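Local coordinates for Nitrate/nitrite sensor protein NarX (Escherichia coli K12, PDB 3EZH), which senses nitrate and nitrite through its periplasmic sensor domain, the part in this structure, and signals nitrate availability to NarL, and that of both ions to NarP, at residues A[18-23]-A[92-97]. Residues are numbered along the deposited sequence; the frame is centred on the assembly and turned at random.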
loop_
_atom_site.group_PDB
_atom_site.type_symbol
_atom_site.label_atom_id
_atom_site.label_comp_id
_atom_site.label_asym_id
_atom_site.label_seq_id
_atom_site.Cartn_x
_atom_site.Cartn_y
_atom_site.Cartn_z
HETATM N N MSE A 18 3.097 0.144 1.918
HETATM C CA MSE A 18 4.034 -0.729 1.253
HETATM C C MSE A 18 5.480 -0.292 1.523
HETATM O O MSE A 18 6.364 -1.143 1.735
HETATM C CB MSE A 18 3.800 -0.677 -0.283
HETATM C CG MSE A 18 4.773 -1.567 -1.083
HETATM SE SE MSE A 18 6.418 -0.597 -1.645
HETATM C CE MSE A 18 5.669 0.457 -3.055
ATOM N N GLN A 19 5.741 1.035 1.534
ATOM C CA GLN A 19 7.110 1.457 1.689
ATOM C C GLN A 19 7.666 1.142 3.046
ATOM O O GLN A 19 8.899 0.935 3.192
ATOM C CB GLN A 19 7.243 2.938 1.332
ATOM C CG GLN A 19 6.909 3.272 -0.119
ATOM C CD GLN A 19 7.107 4.775 -0.395
ATOM O OE1 GLN A 19 8.189 5.303 -0.176
ATOM N NE2 GLN A 19 6.027 5.466 -0.811
ATOM N N SER A 20 6.731 1.110 4.028
ATOM C CA SER A 20 7.107 0.753 5.389
ATOM C C SER A 20 7.586 -0.698 5.482
ATOM O O SER A 20 8.648 -0.977 6.090
ATOM C CB SER A 20 5.902 0.945 6.362
ATOM O OG SER A 20 5.558 2.322 6.438
ATOM N N TYR A 21 6.827 -1.618 4.879
ATOM C CA TYR A 21 7.196 -3.015 4.955
ATOM C C TYR A 21 8.343 -3.302 3.996
ATOM O O TYR A 21 9.103 -4.246 4.222
ATOM C CB TYR A 21 6.016 -3.938 4.663
ATOM C CG TYR A 21 5.302 -4.391 5.976
ATOM C CD1 TYR A 21 5.930 -5.295 6.813
ATOM C CD2 TYR A 21 4.080 -3.866 6.347
ATOM C CE1 TYR A 21 5.327 -5.668 8.035
ATOM C CE2 TYR A 21 3.484 -4.230 7.569
ATOM C CZ TYR A 21 4.126 -5.110 8.376
ATOM O OH TYR A 21 3.545 -5.478 9.611
ATOM N N ARG A 22 8.439 -2.524 2.932
ATOM C CA ARG A 22 9.618 -2.723 2.065
ATOM C C ARG A 22 10.898 -2.384 2.830
ATOM O O ARG A 22 11.914 -3.075 2.642
ATOM C CB ARG A 22 9.502 -1.851 0.770
ATOM C CG ARG A 22 10.778 -1.943 -0.131
ATOM C CD ARG A 22 10.350 -1.356 -1.535
ATOM N NE ARG A 22 10.254 0.088 -1.464
ATOM C CZ ARG A 22 9.826 0.886 -2.456
ATOM N NH1 ARG A 22 9.412 0.367 -3.621
ATOM N NH2 ARG A 22 9.866 2.231 -2.296
ATOM N N LEU A 23 10.911 -1.307 3.658
ATOM C CA LEU A 23 12.108 -1.030 4.429
ATOM C C LEU A 23 12.318 -2.143 5.479
ATOM O O LEU A 23 13.419 -2.528 5.760
ATOM C CB LEU A 23 11.969 0.336 5.116
ATOM C CG LEU A 23 12.290 1.541 4.228
ATOM C CD1 LEU A 23 11.926 2.903 4.874
ATOM C CD2 LEU A 23 13.824 1.543 3.981
ATOM N N GLN A 92 2.481 -1.364 13.563
ATOM C CA GLN A 92 1.559 -0.338 14.058
ATOM C C GLN A 92 1.543 0.907 13.170
ATOM O O GLN A 92 0.536 1.546 13.020
ATOM C CB GLN A 92 1.957 0.084 15.492
ATOM C CG GLN A 92 0.859 0.899 16.172
ATOM C CD GLN A 92 -0.477 0.182 16.221
ATOM O OE1 GLN A 92 -0.546 -0.972 16.580
ATOM N NE2 GLN A 92 -1.520 0.873 15.892
ATOM N N PHE A 93 2.674 1.232 12.554
ATOM C CA PHE A 93 2.694 2.390 11.700
ATOM C C PHE A 93 1.753 2.161 10.528
ATOM O O PHE A 93 1.110 3.088 10.062
ATOM C CB PHE A 93 4.159 2.675 11.249
ATOM C CG PHE A 93 4.352 4.014 10.605
ATOM C CD1 PHE A 93 4.407 5.195 11.382
ATOM C CD2 PHE A 93 4.512 4.116 9.222
ATOM C CE1 PHE A 93 4.609 6.468 10.775
ATOM C CE2 PHE A 93 4.714 5.401 8.624
ATOM C CZ PHE A 93 4.761 6.562 9.376
ATOM N N VAL A 94 1.799 0.958 9.950
ATOM C CA VAL A 94 0.916 0.634 8.846
ATOM C C VAL A 94 -0.540 0.654 9.336
ATOM O O VAL A 94 -1.421 1.033 8.604
ATOM C CB VAL A 94 1.297 -0.728 8.293
ATOM C CG1 VAL A 94 0.212 -1.263 7.374
ATOM C CG2 VAL A 94 2.654 -0.544 7.610
ATOM N N ALA A 95 -0.818 0.264 10.595
ATOM C CA ALA A 95 -2.214 0.352 11.050
ATOM C C ALA A 95 -2.647 1.814 11.138
ATOM O O ALA A 95 -3.800 2.168 10.798
ATOM C CB ALA A 95 -2.344 -0.307 12.475
ATOM N N GLY A 96 -1.754 2.682 11.621
ATOM C CA GLY A 96 -2.063 4.113 11.680
ATOM C C GLY A 96 -2.273 4.663 10.264
ATOM O O GLY A 96 -3.121 5.494 10.027
ATOM N N LEU A 97 -1.437 4.205 9.319
ATOM C CA LEU A 97 -1.647 4.643 7.913
ATOM C C LEU A 97 -2.982 4.147 7.405
ATOM O O LEU A 97 -3.622 4.839 6.620
ATOM C CB LEU A 97 -0.534 4.097 6.992
ATOM C CG LEU A 97 0.802 4.862 7.180
ATOM C CD1 LEU A 97 1.987 3.977 6.567
ATOM C CD2 LEU A 97 0.714 6.219 6.531
#
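Ser20 faces three side chains of helix 87-113 at once. Ser20 CB packs on the CG2 methyl of Val94 at 3.8 Å. Ser20 OG lies at the edge of the Phe93 ring, near its plane, 3.5 Å from Phe93 CD2, and the same oxygen is 3.9 Å from Leu97 CD1. With OG set beside the backbone N (chi1 -65°), the hydroxyl hydrogen-bonds to the carbonyl O of Leu16, one turn back in its own helix, so this buried polar atom is satisfied although its neighbours across the contact are apolar. The segments run antiparallel at 172°, their axes 9.7 Å apart, as first and last helices of the four-helix-bundle sensor domain. Ser20 and Val94 stand level, with CA atoms 7.1 Å apart. Phe93 also touches Leu65 and Leu73 of helix 59-79, and Ser20 also touches Met40 of helix 34-44. Tyr21, next along, lies across Val94 at about a right angle, Tyr21 CE2 being 3.8 Å from Val94 CG2, the methyl that also meets Ser20. This flank belongs to the dimer interface: Tyr21 packs on Tyr21 of the second subunit, while Val94 touches Met18 of that subunit, a selenomethionine here.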